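Local atomic coordinates of Serine/threonine protein phosphatase Stp1 (Streptococcus agalactiae, PDB entry 2PK0), a protein that catalyses the metal-dependent removal of phosphate from phosphoserine and phosphothreonine of proteins, as a bacterial member of the PP2C phosphatase family. Residues S9-I14 against K221-I226; A32-I37 against S62-T67; I116-V121 against G182-E187; S124-V129 against L136-H141; Y191-S196 against V240-V245. All coordinates share one frame; numbering follows the deposited sequence.

Contact 1 (S9-I14 against K221-I226)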
# COMPACT_ATOMS: atom_id res chain seq x y z
N SER A 9 6.38 2.65 11.55
CA SER A 9 5.62 1.64 12.30
C SER A 9 4.80 0.73 11.37
O SER A 9 3.99 1.21 10.58
CB SER A 9 4.69 2.34 13.28
OG SER A 9 4.04 1.44 14.14
N LEU A 10 5.01 -0.59 11.48
CA LEU A 10 4.28 -1.57 10.66
C LEU A 10 3.32 -2.38 11.52
O LEU A 10 3.66 -2.76 12.62
CB LEU A 10 5.26 -2.53 9.98
CG LEU A 10 6.40 -2.01 9.09
CD1 LEU A 10 7.11 -3.18 8.50
CD2 LEU A 10 5.95 -1.11 7.97
N LEU A 11 2.11 -2.63 11.02
CA LEU A 11 1.16 -3.49 11.74
C LEU A 11 0.24 -4.19 10.76
O LEU A 11 -0.25 -3.57 9.80
CB LEU A 11 0.31 -2.71 12.76
CG LEU A 11 -0.59 -3.54 13.72
CD1 LEU A 11 0.24 -4.54 14.55
CD2 LEU A 11 -1.44 -2.70 14.64
N THR A 12 -0.00 -5.48 11.00
CA THR A 12 -1.06 -6.17 10.27
C THR A 12 -2.03 -6.83 11.23
O THR A 12 -1.65 -7.24 12.33
CB THR A 12 -0.52 -7.20 9.23
OG1 THR A 12 -1.63 -7.70 8.48
CG2 THR A 12 0.18 -8.37 9.91
N ASP A 13 -3.29 -6.92 10.82
CA ASP A 13 -4.35 -7.57 11.59
C ASP A 13 -5.28 -8.34 10.67
O ASP A 13 -5.59 -7.89 9.56
CB ASP A 13 -5.16 -6.57 12.41
CG ASP A 13 -6.02 -7.25 13.47
OD1 ASP A 13 -5.54 -7.39 14.61
OD2 ASP A 13 -7.15 -7.67 13.16
N ILE A 14 -5.74 -9.48 11.16
CA ILE A 14 -6.55 -10.38 10.37
C ILE A 14 -7.93 -9.78 10.11
O ILE A 14 -8.46 -9.94 9.02
CB ILE A 14 -6.59 -11.82 11.01
CG1 ILE A 14 -7.11 -12.87 10.04
CG2 ILE A 14 -7.37 -11.87 12.33
CD1 ILE A 14 -6.81 -14.27 10.53
N LYS A 221 -0.59 4.31 18.14
CA LYS A 221 -1.52 4.90 17.18
C LYS A 221 -1.92 3.89 16.11
O LYS A 221 -3.09 3.83 15.72
CB LYS A 221 -0.92 6.15 16.54
CG LYS A 221 -0.99 7.42 17.39
CD LYS A 221 0.16 8.36 17.03
CE LYS A 221 0.01 9.72 17.67
NZ LYS A 221 0.91 10.70 17.02
N ASN A 222 -0.96 3.09 15.66
CA ASN A 222 -1.21 2.08 14.66
C ASN A 222 -2.13 1.01 15.23
O ASN A 222 -3.02 0.53 14.53
CB ASN A 222 0.11 1.46 14.21
CG ASN A 222 0.15 1.12 12.72
OD1 ASN A 222 -0.89 0.94 12.07
ND2 ASN A 222 1.35 1.03 12.16
N GLN A 223 -1.93 0.68 16.50
CA GLN A 223 -2.80 -0.25 17.22
C GLN A 223 -4.22 0.30 17.33
O GLN A 223 -5.19 -0.42 17.14
CB GLN A 223 -2.22 -0.60 18.61
CG GLN A 223 -2.94 -1.74 19.34
CD GLN A 223 -3.18 -2.96 18.45
OE1 GLN A 223 -4.32 -3.25 18.06
NE2 GLN A 223 -2.09 -3.67 18.10
N ASP A 224 -4.33 1.60 17.59
CA ASP A 224 -5.63 2.27 17.66
C ASP A 224 -6.36 2.30 16.33
O ASP A 224 -7.58 2.30 16.30
CB ASP A 224 -5.47 3.72 18.14
CG ASP A 224 -5.20 3.82 19.62
OD1 ASP A 224 -5.26 2.80 20.33
OD2 ASP A 224 -4.95 4.95 20.08
N LEU A 225 -5.61 2.36 15.24
CA LEU A 225 -6.18 2.35 13.90
C LEU A 225 -6.84 1.01 13.58
O LEU A 225 -7.93 0.98 13.01
CB LEU A 225 -5.11 2.66 12.86
CG LEU A 225 -4.65 4.11 12.66
CD1 LEU A 225 -3.58 4.18 11.58
CD2 LEU A 225 -5.80 4.99 12.28
N ILE A 226 -6.20 -0.10 13.95
CA ILE A 226 -6.77 -1.40 13.60
C ILE A 226 -7.90 -1.79 14.56
O ILE A 226 -8.85 -2.47 14.15
CB ILE A 226 -5.70 -2.53 13.37
CG1 ILE A 226 -5.10 -3.03 14.68
CG2 ILE A 226 -4.58 -2.07 12.42
CD1 ILE A 226 -5.83 -4.19 15.29
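Leu-11 supplies most of the apolar part of this contact, reaching from strand 6-13 up to helix 218-231. Its CG stands opposite the backbone N (chi1 -172°), which carries the branch to the helix, where Leu-11 CD2 lies 3.7 Å from Ile-226 CG1. Leu-11 CD2 also lies 3.7 Å from Gln-223 NE2, where the bent glutamine side chain comes across it at the more exposed margin, while Leu-11 CB rests against Asn-222 CG at 3.8 Å. One turn further along the helix, Ile-226 CD1 meets the carboxylate of Asp-13, with OD1 at 3.3 Å; the two side chains cross at about a right angle.

Polar pairing is concentrated on Asn-222. Asn-222 ND2 makes a long, weak but straight hydrogen bond to Ser-9 OG (3.4 Å, 176° at the hydrogen), and Ser-9 O lies 3.1 Å from the same nitrogen. Ser-9 OG is also bound to Asp-219, and Asp-13 OD2 to the backbone N of Gly-15, so the main polar partners of both side chains lie elsewhere in the chain.

The strand and helix axes run 8.9 Å apart at an angle of 25°. Such near alignment is characteristic of a helix lying along a beta sheet, here a helix of the outer layer lying over edge strand 6-13 and its neighbour 238-245 in the PP2C alpha-beta-beta-alpha sandwich.

Contact 2 (A32-I37 against S62-T67)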
# COMPACT_ATOMS: atom_id res chain seq x y z
N ALA A 32 22.92 1.66 0.46
CA ALA A 32 23.17 3.07 0.67
C ALA A 32 22.30 3.66 1.80
O ALA A 32 22.28 4.85 2.01
CB ALA A 32 22.98 3.82 -0.63
N GLY A 33 21.60 2.81 2.54
CA GLY A 33 20.82 3.26 3.67
C GLY A 33 19.39 3.65 3.34
O GLY A 33 18.66 4.12 4.20
N VAL A 34 18.97 3.44 2.09
CA VAL A 34 17.65 3.90 1.69
C VAL A 34 16.57 2.91 2.09
O VAL A 34 16.57 1.79 1.58
CB VAL A 34 17.58 4.16 0.16
CG1 VAL A 34 16.27 4.84 -0.21
CG2 VAL A 34 18.76 4.99 -0.26
N PRO A 35 15.64 3.32 2.98
CA PRO A 35 14.58 2.42 3.42
C PRO A 35 13.53 2.22 2.34
O PRO A 35 13.27 3.14 1.57
CB PRO A 35 13.94 3.14 4.62
CG PRO A 35 14.51 4.48 4.68
CD PRO A 35 15.51 4.66 3.57
N LEU A 36 12.94 1.02 2.30
CA LEU A 36 11.83 0.74 1.42
C LEU A 36 10.76 -0.01 2.21
O LEU A 36 11.07 -0.93 2.96
CB LEU A 36 12.30 -0.09 0.23
CG LEU A 36 11.26 -0.52 -0.81
CD1 LEU A 36 10.98 0.58 -1.82
CD2 LEU A 36 11.75 -1.76 -1.51
N ILE A 37 9.51 0.38 2.03
CA ILE A 37 8.38 -0.22 2.70
C ILE A 37 7.51 -0.79 1.62
O ILE A 37 7.18 -0.09 0.66
CB ILE A 37 7.57 0.83 3.43
CG1 ILE A 37 8.37 1.41 4.60
CG2 ILE A 37 6.26 0.26 3.92
CD1 ILE A 37 7.85 2.71 5.07
N SER A 62 14.22 -8.42 -0.87
CA SER A 62 15.48 -9.13 -0.89
C SER A 62 16.33 -8.68 -2.05
O SER A 62 17.55 -8.71 -1.95
CB SER A 62 15.24 -10.63 -0.93
OG SER A 62 16.08 -11.25 -1.85
N ASP A 63 15.72 -8.24 -3.15
CA ASP A 63 16.51 -7.76 -4.26
C ASP A 63 16.95 -6.35 -3.94
O ASP A 63 18.09 -5.98 -4.20
CB ASP A 63 15.74 -7.84 -5.59
CG ASP A 63 16.58 -7.35 -6.79
OD1 ASP A 63 17.76 -7.73 -6.90
OD2 ASP A 63 16.05 -6.57 -7.62
N TRP A 64 16.05 -5.59 -3.32
CA TRP A 64 16.30 -4.21 -2.86
C TRP A 64 17.48 -4.11 -1.91
O TRP A 64 18.24 -3.16 -1.95
CB TRP A 64 15.06 -3.61 -2.16
CG TRP A 64 15.28 -2.21 -1.58
CD1 TRP A 64 15.62 -1.89 -0.30
CD2 TRP A 64 15.18 -0.97 -2.29
NE1 TRP A 64 15.73 -0.53 -0.16
CE2 TRP A 64 15.47 0.06 -1.36
CE3 TRP A 64 14.86 -0.62 -3.62
CZ2 TRP A 64 15.44 1.41 -1.72
CZ3 TRP A 64 14.83 0.71 -3.96
CH2 TRP A 64 15.13 1.72 -3.01
N ALA A 65 17.62 -5.11 -1.05
CA ALA A 65 18.66 -5.09 -0.03
C ALA A 65 20.04 -5.15 -0.66
O ALA A 65 21.02 -4.72 -0.05
CB ALA A 65 18.47 -6.25 0.93
N GLU A 66 20.12 -5.69 -1.87
CA GLU A 66 21.40 -5.85 -2.54
C GLU A 66 21.77 -4.64 -3.38
O GLU A 66 22.90 -4.51 -3.82
CB GLU A 66 21.41 -7.13 -3.37
CG GLU A 66 21.26 -8.42 -2.53
CD GLU A 66 22.46 -8.71 -1.61
OE1 GLU A 66 23.60 -8.31 -1.95
OE2 GLU A 66 22.26 -9.34 -0.56
N THR A 67 20.82 -3.72 -3.57
CA THR A 67 21.08 -2.57 -4.41
C THR A 67 21.88 -1.49 -3.75
O THR A 67 22.07 -1.49 -2.54
CB THR A 67 19.80 -1.92 -4.93
OG1 THR A 67 19.25 -1.07 -3.92
CG2 THR A 67 18.79 -2.96 -5.38
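Leu-36 and Trp-64 meet through two extended first torsions: CG of each lies trans to its own backbone N (chi1 177° in Trp-64), which sends the leucine branch out from strand 35-43 and the indole from the C-terminal part of helix 48-64 toward one another. This is helix-on-sheet packing in the PP2C alpha-beta-beta-alpha sandwich, at the end of the sheet where strand 35-43 begins.

The flat side of the indole receives the leucine. Leu-36 CB sits 3.6 Å from the centroid of the five-membered ring of Trp-64 and only 16° off its normal, a CH-pi contact over the face. Further out, Leu-36 CD2 lies 3.6 Å from Trp-64 CG, so the aliphatic chain follows the ring system. Val-34 approaches differently: its CG1 lies 3.8 Å from Trp-64 CZ2, with the two side chains crossing at about a right angle. Ile-75 of helix 72-96 also touches both Val-34 and Trp-64, and Trp-78 meets the indole edge-to-face, which places the ring between strand 35-43 and helix 72-96.

Trp-64 to Thr-67 form a type I turn. Trp-64 O accepts from both the backbone N and OG1 of Thr-67, the hydroxyl at 3.0 Å, which ties the turn together.

The N-H helps hold the rotation of the indole: Trp-64 NE1 donates to Val-34 O at 3.0 Å, with 147° at the hydrogen and the oxygen in the plane of the ring.

Contact 3 (I116-V121 against G182-E187)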
# COMPACT_ATOMS: atom_id res chain seq x y z
N ILE A 116 9.68 11.06 -0.74
CA ILE A 116 9.28 9.69 -0.98
C ILE A 116 9.05 9.52 -2.48
O ILE A 116 8.70 10.48 -3.17
CB ILE A 116 7.97 9.29 -0.25
CG1 ILE A 116 6.89 10.33 -0.46
CG2 ILE A 116 8.21 9.15 1.24
CD1 ILE A 116 5.52 9.78 -0.32
N ILE A 117 9.28 8.31 -2.97
CA ILE A 117 8.79 7.92 -4.26
C ILE A 117 8.02 6.59 -4.13
O ILE A 117 8.50 5.62 -3.52
CB ILE A 117 9.90 7.85 -5.34
CG1 ILE A 117 9.31 7.36 -6.68
CG2 ILE A 117 11.04 6.98 -4.89
CD1 ILE A 117 10.18 7.65 -7.90
N PHE A 118 6.82 6.55 -4.68
CA PHE A 118 6.06 5.34 -4.60
C PHE A 118 5.71 4.74 -5.95
O PHE A 118 5.61 5.44 -6.95
CB PHE A 118 4.80 5.54 -3.74
CG PHE A 118 3.79 6.49 -4.33
CD1 PHE A 118 2.83 6.05 -5.25
CD2 PHE A 118 3.75 7.82 -3.92
CE1 PHE A 118 1.88 6.92 -5.78
CE2 PHE A 118 2.79 8.70 -4.45
CZ PHE A 118 1.86 8.25 -5.37
N ALA A 119 5.50 3.42 -5.95
CA ALA A 119 4.84 2.71 -7.03
C ALA A 119 3.55 2.12 -6.46
O ALA A 119 3.57 1.61 -5.33
CB ALA A 119 5.73 1.62 -7.57
N HIS A 120 2.47 2.13 -7.24
CA HIS A 120 1.12 1.78 -6.74
C HIS A 120 0.30 1.01 -7.77
O HIS A 120 0.21 1.42 -8.90
CB HIS A 120 0.40 3.07 -6.32
CG HIS A 120 -1.09 3.01 -6.44
ND1 HIS A 120 -1.87 2.21 -5.64
CD2 HIS A 120 -1.94 3.68 -7.25
CE1 HIS A 120 -3.14 2.39 -5.95
NE2 HIS A 120 -3.21 3.27 -6.93
N VAL A 121 -0.27 -0.13 -7.35
CA VAL A 121 -1.04 -1.03 -8.20
C VAL A 121 -2.18 -1.61 -7.37
O VAL A 121 -1.92 -2.31 -6.40
CB VAL A 121 -0.19 -2.27 -8.64
CG1 VAL A 121 -1.04 -3.25 -9.47
CG2 VAL A 121 1.04 -1.88 -9.41
N GLY A 182 4.81 8.34 -8.05
CA GLY A 182 4.74 9.71 -7.55
C GLY A 182 5.86 10.10 -6.60
O GLY A 182 6.23 9.34 -5.71
N VAL A 183 6.42 11.29 -6.80
CA VAL A 183 7.40 11.83 -5.87
C VAL A 183 6.74 12.92 -5.04
O VAL A 183 6.05 13.78 -5.59
CB VAL A 183 8.63 12.37 -6.59
CG1 VAL A 183 9.73 12.72 -5.61
CG2 VAL A 183 9.15 11.35 -7.57
N HIS A 184 6.91 12.86 -3.73
CA HIS A 184 6.37 13.89 -2.83
C HIS A 184 7.33 14.27 -1.74
O HIS A 184 8.16 13.47 -1.32
CB HIS A 184 5.08 13.39 -2.18
CG HIS A 184 3.97 13.19 -3.15
ND1 HIS A 184 3.04 14.17 -3.44
CD2 HIS A 184 3.64 12.13 -3.93
CE1 HIS A 184 2.19 13.72 -4.34
NE2 HIS A 184 2.54 12.48 -4.66
N LEU A 185 7.20 15.50 -1.26
CA LEU A 185 8.00 16.01 -0.16
C LEU A 185 7.27 15.78 1.16
O LEU A 185 6.09 16.08 1.28
CB LEU A 185 8.23 17.50 -0.37
CG LEU A 185 9.14 18.23 0.61
CD1 LEU A 185 10.51 17.59 0.66
CD2 LEU A 185 9.25 19.68 0.21
N LEU A 186 7.97 15.26 2.15
CA LEU A 186 7.39 15.15 3.49
C LEU A 186 7.87 16.30 4.38
O LEU A 186 9.07 16.56 4.47
CB LEU A 186 7.75 13.80 4.14
CG LEU A 186 6.74 12.64 4.14
CD1 LEU A 186 5.89 12.56 2.87
CD2 LEU A 186 7.44 11.30 4.41
N GLU A 187 6.93 17.00 5.01
CA GLU A 187 7.25 18.10 5.92
C GLU A 187 7.36 17.62 7.36
O GLU A 187 6.90 16.54 7.69
CB GLU A 187 6.19 19.20 5.79
CG GLU A 187 6.56 20.28 4.77
CD GLU A 187 5.37 20.85 4.03
OE1 GLU A 187 4.53 21.54 4.66
OE2 GLU A 187 5.29 20.60 2.81
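Phe-118 crosses from strand 115-121 toward the neighbouring edge strand 180-185, and its side chain can be followed outward. From CB, the first torsion puts CG between the backbone N and carbonyl carbon (chi1 66°), turning the ring over the next strand. Phe-118 CG is 4.0 Å from Gly-182 O, and Phe-118 CD2 comes closer to that oxygen at 3.4 Å. On the other branch, CD1 and CE1 lie near Gly-182 N, which stands over the centre of the ring. Phe-118 CE2 passes on to the imidazole, 3.6 Å from His-184 CD2. At the tip, Phe-118 CZ lies 3.9 Å from Gly-182 CA, which makes a CH-pi contact over the ring face. The phenyl and imidazole meet rim to rim, their planes only 7° apart, with neither covering the other.

The strands are antiparallel. Ile-116 and His-184 exchange two backbone hydrogen bonds, as do Phe-118 and Gly-182; Ile-116 N reaches His-184 O at 2.9 Å. Between these pairs, Ile-117 and Val-183 form a non-hydrogen-bonded pair on the other sheet face, where Ile-117 CD1 meets Val-183 CG2 at 3.9 Å. On the face bearing Phe-118, Ile-116 CG2 packs against Leu-186 CD2 at 3.9 Å, just beyond the end of the strand.

The chemistry is thus divided. Backbone bonds set the register, whereas the aromatic face lies directly on main chain: Gly-182, having no side chain, presents its N and CA straight to the ring.

Contact 4 (S124-V129 against L136-H141)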
# COMPACT_ATOMS: atom_id res chain seq x y z
N SER A 124 -5.06 -0.49 -2.71
CA SER A 124 -4.36 -0.07 -1.51
C SER A 124 -4.11 1.44 -1.61
O SER A 124 -4.22 2.03 -2.69
CB SER A 124 -3.06 -0.84 -1.35
OG SER A 124 -3.29 -2.19 -1.01
N ARG A 125 -3.83 2.10 -0.50
CA ARG A 125 -3.76 3.54 -0.54
C ARG A 125 -2.55 4.10 0.16
O ARG A 125 -1.95 3.44 1.01
CB ARG A 125 -5.00 4.16 0.07
CG ARG A 125 -6.25 3.80 -0.64
CD ARG A 125 -7.28 4.82 -0.39
NE ARG A 125 -8.48 4.49 -1.12
CZ ARG A 125 -9.68 4.89 -0.74
NH1 ARG A 125 -9.79 5.61 0.37
NH2 ARG A 125 -10.76 4.55 -1.44
N ILE A 126 -2.19 5.32 -0.26
CA ILE A 126 -1.14 6.11 0.36
C ILE A 126 -1.68 7.52 0.59
O ILE A 126 -2.24 8.13 -0.33
CB ILE A 126 0.08 6.23 -0.53
CG1 ILE A 126 0.66 4.85 -0.83
CG2 ILE A 126 1.13 7.11 0.10
CD1 ILE A 126 1.72 4.89 -1.88
N GLY A 127 -1.52 8.01 1.81
CA GLY A 127 -1.91 9.37 2.12
C GLY A 127 -0.94 10.11 3.00
O GLY A 127 -0.07 9.52 3.63
N ILE A 128 -1.07 11.42 3.05
CA ILE A 128 -0.30 12.22 3.98
C ILE A 128 -1.26 12.91 4.92
O ILE A 128 -2.27 13.45 4.49
CB ILE A 128 0.59 13.28 3.27
CG1 ILE A 128 1.76 12.61 2.55
CG2 ILE A 128 1.14 14.32 4.26
CD1 ILE A 128 2.39 13.51 1.56
N VAL A 129 -0.96 12.85 6.20
CA VAL A 129 -1.68 13.65 7.18
C VAL A 129 -0.84 14.85 7.63
O VAL A 129 0.25 14.69 8.18
CB VAL A 129 -2.12 12.77 8.37
CG1 VAL A 129 -2.73 13.62 9.49
CG2 VAL A 129 -3.08 11.70 7.87
N LEU A 136 -5.12 12.42 0.07
CA LEU A 136 -5.00 11.20 -0.72
C LEU A 136 -4.01 11.37 -1.88
O LEU A 136 -4.08 12.33 -2.62
CB LEU A 136 -6.37 10.77 -1.23
CG LEU A 136 -6.46 9.57 -2.18
CD1 LEU A 136 -5.93 8.27 -1.54
CD2 LEU A 136 -7.87 9.39 -2.68
N LEU A 137 -3.09 10.43 -2.01
CA LEU A 137 -2.05 10.49 -3.05
C LEU A 137 -2.25 9.53 -4.24
O LEU A 137 -1.75 9.80 -5.32
CB LEU A 137 -0.66 10.24 -2.45
CG LEU A 137 -0.16 11.25 -1.43
CD1 LEU A 137 1.34 11.04 -1.15
CD2 LEU A 137 -0.45 12.69 -1.89
N THR A 138 -2.94 8.42 -4.02
CA THR A 138 -3.13 7.39 -5.03
C THR A 138 -4.57 7.35 -5.50
O THR A 138 -5.45 7.89 -4.85
CB THR A 138 -2.80 5.99 -4.49
OG1 THR A 138 -3.57 5.76 -3.31
CG2 THR A 138 -1.33 5.86 -4.16
N SER A 139 -4.81 6.71 -6.62
CA SER A 139 -6.16 6.57 -7.10
C SER A 139 -6.42 5.08 -7.23
O SER A 139 -5.59 4.36 -7.77
CB SER A 139 -6.32 7.29 -8.44
OG SER A 139 -7.63 7.10 -8.97
N ASP A 140 -7.54 4.62 -6.68
CA ASP A 140 -7.88 3.20 -6.66
C ASP A 140 -7.97 2.70 -8.11
O ASP A 140 -8.59 3.34 -8.94
CB ASP A 140 -9.23 2.97 -5.95
CG ASP A 140 -9.12 2.99 -4.42
OD1 ASP A 140 -8.02 3.23 -3.89
OD2 ASP A 140 -10.15 2.76 -3.73
N HIS A 141 -7.33 1.58 -8.43
CA HIS A 141 -7.55 0.98 -9.73
C HIS A 141 -8.78 0.10 -9.66
O HIS A 141 -8.69 -1.09 -9.41
CB HIS A 141 -6.33 0.21 -10.21
CG HIS A 141 -5.13 1.07 -10.37
ND1 HIS A 141 -3.87 0.67 -9.99
CD2 HIS A 141 -5.00 2.34 -10.81
CE1 HIS A 141 -3.01 1.65 -10.20
NE2 HIS A 141 -3.68 2.68 -10.70
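Residues 124-129 and 136-141 belong to a beta hairpin, strands 125-130 and 133-136, and to the loop leaving it toward helix 143-149, in one of the two sheets of the PP2C sandwich. Gly-127 and Leu-136 form a non-hydrogen-bonded antiparallel pair, followed by a bond from Leu-137 N to Ile-126 O (3.0 Å), in the carbonyl plane.

Beyond this pair the chain leaves strand geometry, but side chains keep it close. Thr-138 OG1 accepts a weak bond from Ile-126 N, 3.4 Å away. The first torsion (chi1 54°) turns the hydroxyl to the strand backbone while Thr-138 CG2 packs on Ile-126 CB at 3.9 Å. Leu-137 CD1 reaches Ile-128 CD1 at 3.8 Å, and Leu-136 CD1 touches the aliphatic Arg-125 CD. Ile-126 faces the other sheet, where Phe-118 and strand 103-112 touch it; Ser-124, whose OG bonds Thr-105, has its side chain about 7 Å from a bound magnesium ion.

At the Ser-124 end a salt bridge joins the two segments. Arg-125, extended from CG to NE, grips the Asp-140 carboxylate side-on with two nitrogens, one to each oxygen, which restrains rotation of both groups. The planes are 38° apart, so the grip is twisted: Arg-125 NE meets Asp-140 OD1 on its syn side at 3.1 Å, whereas NH2 reaches Asp-140 OD2 from above the carboxylate plane at 3.0 Å.

Contact 5 (Y191-S196 against V240-V245)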
# COMPACT_ATOMS: atom_id res chain seq x y z
N TYR A 191 2.52 12.64 8.63
CA TYR A 191 2.42 11.20 8.76
C TYR A 191 2.15 10.67 7.37
O TYR A 191 1.13 11.03 6.76
CB TYR A 191 1.25 10.79 9.66
CG TYR A 191 1.35 11.20 11.12
CD1 TYR A 191 1.92 10.36 12.07
CD2 TYR A 191 0.84 12.42 11.56
CE1 TYR A 191 2.01 10.73 13.38
CE2 TYR A 191 0.92 12.80 12.89
CZ TYR A 191 1.52 11.95 13.79
OH TYR A 191 1.61 12.32 15.12
N LEU A 192 3.05 9.84 6.85
CA LEU A 192 2.73 9.05 5.68
C LEU A 192 1.88 7.91 6.18
O LEU A 192 2.23 7.27 7.19
CB LEU A 192 4.00 8.48 5.02
CG LEU A 192 3.78 7.81 3.66
CD1 LEU A 192 3.22 8.80 2.64
CD2 LEU A 192 5.05 7.19 3.16
N VAL A 193 0.77 7.64 5.49
CA VAL A 193 -0.09 6.54 5.85
C VAL A 193 -0.25 5.58 4.68
O VAL A 193 -0.90 5.88 3.69
CB VAL A 193 -1.48 7.04 6.30
CG1 VAL A 193 -2.36 5.87 6.81
CG2 VAL A 193 -1.35 8.10 7.39
N VAL A 194 0.37 4.42 4.77
CA VAL A 194 0.25 3.43 3.73
C VAL A 194 -0.67 2.31 4.24
O VAL A 194 -0.40 1.72 5.28
CB VAL A 194 1.64 2.85 3.34
CG1 VAL A 194 1.50 1.91 2.17
CG2 VAL A 194 2.61 3.97 2.99
N ASN A 195 -1.75 2.03 3.52
CA ASN A 195 -2.69 1.01 3.98
C ASN A 195 -3.40 0.16 2.90
O ASN A 195 -3.53 0.56 1.74
CB ASN A 195 -3.72 1.62 4.93
CG ASN A 195 -4.58 2.63 4.24
OD1 ASN A 195 -5.65 2.31 3.75
ND2 ASN A 195 -4.11 3.86 4.19
N SER A 196 -3.88 -1.01 3.31
CA SER A 196 -4.69 -1.87 2.44
C SER A 196 -6.11 -1.39 2.65
O SER A 196 -6.35 -0.62 3.57
CB SER A 196 -4.57 -3.33 2.85
OG SER A 196 -5.00 -3.52 4.18
N VAL A 240 -1.26 -1.65 7.88
CA VAL A 240 -0.89 -0.23 7.84
C VAL A 240 0.61 -0.01 8.06
O VAL A 240 1.21 -0.59 8.98
CB VAL A 240 -1.69 0.63 8.88
CG1 VAL A 240 -1.51 2.11 8.62
CG2 VAL A 240 -3.17 0.31 8.86
N ALA A 241 1.23 0.81 7.21
CA ALA A 241 2.55 1.38 7.51
C ALA A 241 2.40 2.86 7.81
O ALA A 241 1.80 3.61 7.02
CB ALA A 241 3.49 1.19 6.35
N LEU A 242 2.93 3.28 8.94
CA LEU A 242 2.93 4.70 9.28
C LEU A 242 4.35 5.19 9.35
O LEU A 242 5.20 4.52 9.93
CB LEU A 242 2.27 4.96 10.62
CG LEU A 242 0.78 4.74 10.78
CD1 LEU A 242 0.48 4.73 12.27
CD2 LEU A 242 -0.01 5.82 10.08
N VAL A 243 4.61 6.36 8.74
CA VAL A 243 5.88 7.04 8.86
C VAL A 243 5.65 8.45 9.45
O VAL A 243 4.92 9.23 8.88
CB VAL A 243 6.60 7.18 7.50
CG1 VAL A 243 8.04 7.67 7.69
CG2 VAL A 243 6.57 5.88 6.71
N TYR A 244 6.28 8.75 10.58
CA TYR A 244 6.20 10.08 11.19
C TYR A 244 7.51 10.86 10.97
O TYR A 244 8.60 10.31 11.16
CB TYR A 244 5.91 9.95 12.69
CG TYR A 244 5.99 11.27 13.44
CD1 TYR A 244 5.09 12.30 13.18
CD2 TYR A 244 6.97 11.48 14.41
CE1 TYR A 244 5.15 13.49 13.85
CE2 TYR A 244 7.05 12.68 15.08
CZ TYR A 244 6.14 13.68 14.79
OH TYR A 244 6.21 14.87 15.46
N VAL A 245 7.40 12.12 10.59
CA VAL A 245 8.59 12.92 10.25
C VAL A 245 8.98 13.80 11.42
O VAL A 245 8.31 14.80 11.70
CB VAL A 245 8.34 13.79 9.01
CG1 VAL A 245 9.59 14.51 8.61
CG2 VAL A 245 7.86 12.94 7.87
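Leu-192 and Val-243 lie in the tightly packed part of this contact, their side chains side by side and pointing the same way, with CB atoms 3.8 Å apart. Val-194 and Ala-241 repeat the pairing on the same sheet face, CB to CB at 3.9 Å. That face looks into the sandwich: Ile-37 and Val-109 of the opposite sheet touch these residues. Both pairs are also joined by two backbone hydrogen bonds each; Ala-241 N to Val-194 O measures 2.7 Å, and Leu-192 N to Val-243 O 2.8 Å.

On the other face, Val-193 CG2 meets Leu-242 CD2 at 3.8 Å, and Asn-222 of helix 218-231 covers Leu-242 and Val-240. The packing becomes more open at the Tyr-191 end, where both tyrosines are partly exposed. Tyr-244 CD1 sits over one face of the Tyr-191 ring, 3.5 Å from CE1 but offset toward the rim. The planes are inclined by 35°, so the pair is oblique. The first torsions differ: CG of Tyr-191 lies anti to its carbonyl carbon (chi1 -65°), CG of Tyr-244 anti to its backbone N. Leu-218 of the same helix touches both tyrosines.

With axes 4.6 Å apart and directions 170° from one another, the strands form a regular antiparallel pair in the middle of a sheet, with strands 6-13 and 125-130 flanking it: one of the two central beta layers of the PP2C sandwich.

Overall arrangement
Contacts 1, 4 and 5 reach one five-stranded antiparallel sheet, ordered 6-13, 238-245, 191-195, 125-130, 133-136; contacts 2 and 3 belong to the second sheet. Contact 5 is central, its centre about 10 Å from that of contact 1 and 11 Å from that of contact 4, with backbone bonding on both sides. The sheets meet where Ile-37 packs on Ala-241 and Val-243, and where Phe-118 touches Ile-126. Contacts 1 and 2 lie farthest apart, about 24 Å between centres. Along the chain, contacts 2, 3 and 4 fall inside the loop closed by contact 1, while contacts 1 and 5 cross. N-terminal and C-terminal strands thus combine in one sandwich carrying the two magnesium sites that share Asp-41.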